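Local structure of soluble lytic murein transglycosylase (1QSA) at residues A[160-165]-A[214-219]. The protein cleaves the glycosidic bonds between N-acetylmuramic acid and N-acetylglucosamine in peptidoglycan, forming a 1,6-anhydro bond in the muramic acid product. Residues are numbered along the deposited sequence; the frame is centred on the assembly and turned at random.
Sequences RIRLAM and TRQMAA. With SO4 (sulfate ion), chain N.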
# COMPACT_ATOMS: atom_id res chain seq x y z
N ARG A 160 11.91 12.91 19.92
CA ARG A 160 12.11 12.64 18.51
C ARG A 160 13.13 11.51 18.31
O ARG A 160 13.01 10.73 17.36
CB ARG A 160 12.54 13.89 17.72
CG ARG A 160 12.48 13.60 16.22
CD ARG A 160 12.76 14.82 15.34
NE ARG A 160 12.46 14.49 13.95
CZ ARG A 160 12.98 15.10 12.89
NH1 ARG A 160 13.86 16.08 13.05
NH2 ARG A 160 12.63 14.70 11.67
N ILE A 161 14.13 11.44 19.19
CA ILE A 161 15.14 10.36 19.12
C ILE A 161 14.43 9.01 19.33
O ILE A 161 14.66 8.06 18.57
CB ILE A 161 16.27 10.56 20.18
CG1 ILE A 161 17.15 11.75 19.78
CG2 ILE A 161 17.08 9.27 20.33
CD1 ILE A 161 18.30 12.03 20.72
N ARG A 162 13.52 8.97 20.30
CA ARG A 162 12.75 7.75 20.57
C ARG A 162 11.90 7.37 19.35
O ARG A 162 11.90 6.22 18.91
CB ARG A 162 11.84 7.94 21.79
CG ARG A 162 11.15 6.65 22.26
CD ARG A 162 10.15 6.92 23.38
NE ARG A 162 8.99 7.65 22.87
CZ ARG A 162 7.91 7.07 22.33
NH1 ARG A 162 7.81 5.76 22.28
NH2 ARG A 162 6.91 7.82 21.88
N LEU A 163 11.23 8.36 18.77
CA LEU A 163 10.39 8.13 17.59
C LEU A 163 11.22 7.67 16.38
O LEU A 163 10.80 6.77 15.63
CB LEU A 163 9.59 9.39 17.22
CG LEU A 163 8.46 9.81 18.17
CD1 LEU A 163 7.92 11.19 17.77
CD2 LEU A 163 7.34 8.79 18.19
N ALA A 164 12.38 8.29 16.18
CA ALA A 164 13.25 7.94 15.06
C ALA A 164 13.75 6.49 15.23
O ALA A 164 13.79 5.73 14.27
CB ALA A 164 14.44 8.92 14.97
N MET A 165 14.12 6.13 16.45
CA MET A 165 14.61 4.77 16.74
C MET A 165 13.52 3.74 16.45
O MET A 165 13.77 2.75 15.75
CB MET A 165 15.06 4.67 18.19
CG MET A 165 15.74 3.34 18.55
SD MET A 165 17.31 3.14 17.72
CE MET A 165 17.87 1.59 18.45
N THR A 214 15.36 4.86 28.01
CA THR A 214 16.39 3.87 27.72
C THR A 214 15.84 2.45 27.56
O THR A 214 16.40 1.66 26.81
CB THR A 214 17.55 3.90 28.72
OG1 THR A 214 17.04 3.69 30.04
CG2 THR A 214 18.28 5.24 28.65
N ARG A 215 14.71 2.17 28.22
CA ARG A 215 14.10 0.85 28.11
C ARG A 215 13.49 0.70 26.71
O ARG A 215 13.66 -0.32 26.06
CB ARG A 215 13.04 0.64 29.19
CG ARG A 215 13.66 0.40 30.57
CD ARG A 215 12.60 0.39 31.66
NE ARG A 215 13.23 0.31 32.98
CZ ARG A 215 12.98 1.14 33.99
NH1 ARG A 215 12.11 2.14 33.84
NH2 ARG A 215 13.60 0.98 35.15
N GLN A 216 12.81 1.75 26.25
CA GLN A 216 12.21 1.71 24.92
C GLN A 216 13.27 1.66 23.82
O GLN A 216 13.10 0.95 22.82
CB GLN A 216 11.28 2.89 24.70
CG GLN A 216 10.03 2.82 25.54
CD GLN A 216 8.99 3.79 25.03
OE1 GLN A 216 8.65 3.76 23.85
NE2 GLN A 216 8.54 4.68 25.89
N MET A 217 14.35 2.41 24.00
CA MET A 217 15.44 2.42 23.03
C MET A 217 16.07 1.02 22.96
O MET A 217 16.29 0.48 21.87
CB MET A 217 16.51 3.44 23.44
CG MET A 217 16.06 4.91 23.31
SD MET A 217 15.83 5.44 21.59
CE MET A 217 17.53 5.62 21.07
N ALA A 218 16.31 0.42 24.12
CA ALA A 218 16.90 -0.92 24.15
C ALA A 218 15.98 -1.98 23.55
O ALA A 218 16.45 -2.91 22.91
CB ALA A 218 17.29 -1.29 25.60
N ALA A 219 14.67 -1.84 23.75
CA ALA A 219 13.72 -2.81 23.20
C ALA A 219 13.72 -2.81 21.67
O ALA A 219 13.57 -3.86 21.04
CB ALA A 219 12.33 -2.59 23.75
S SO4 N . 4.22 5.32 21.26
O1 SO4 N . 4.75 6.27 20.26
O2 SO4 N . 3.05 4.61 20.68
O3 SO4 N . 5.26 4.34 21.62
O4 SO4 N . 3.80 6.05 22.47
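Arg162 and Gln216 make the polar half of this helix pairing, with a bound sulfate ion beside them. NH1 of Arg162 donates to OE1 of Gln216 at 2.7 Å; the bond is bent, with an N-H...O angle of 135°, and the guanidinium and amide planes stand 57° apart. Arginine suits the place because its N-H groups serve several partners: NH1 also donates to O3 of the sulfate at 3.0 Å and NH2 to O1 at 3.1 Å, nearly straight hydrogen bonds at the guanidinium edge. The ion probably comes from the crystallisation liquor. Glu159 adds a salt bridge to NH2. Glutamine suits because OE1 accepts while NE2 donates to Asp212, fixing which end of the amide faces the arginine. A leucine in place of Arg162 would probably leave OE1 of Gln216 and the carboxylate of Glu159 without this donor and the sulfate without its two-pronged hold.

The apolar half centres on Met217, whose flexible, doubly bent thioether chain reaches across to helix 154-166. Met165 and branched Ile161 offer it apolar carbons: SD lies 3.6 Å from CB of Met165, and CE meets CG2 of Ile161 at 3.8 Å; Phe204 also touches Met217. The segments 160-165 and 214-219 run in the same direction at 18°, their axes 9.8 Å apart at closest approach: non-successive helices, with 170-178, 185-196 and 201-207 between them in sequence, side by side in the alpha-superhelix.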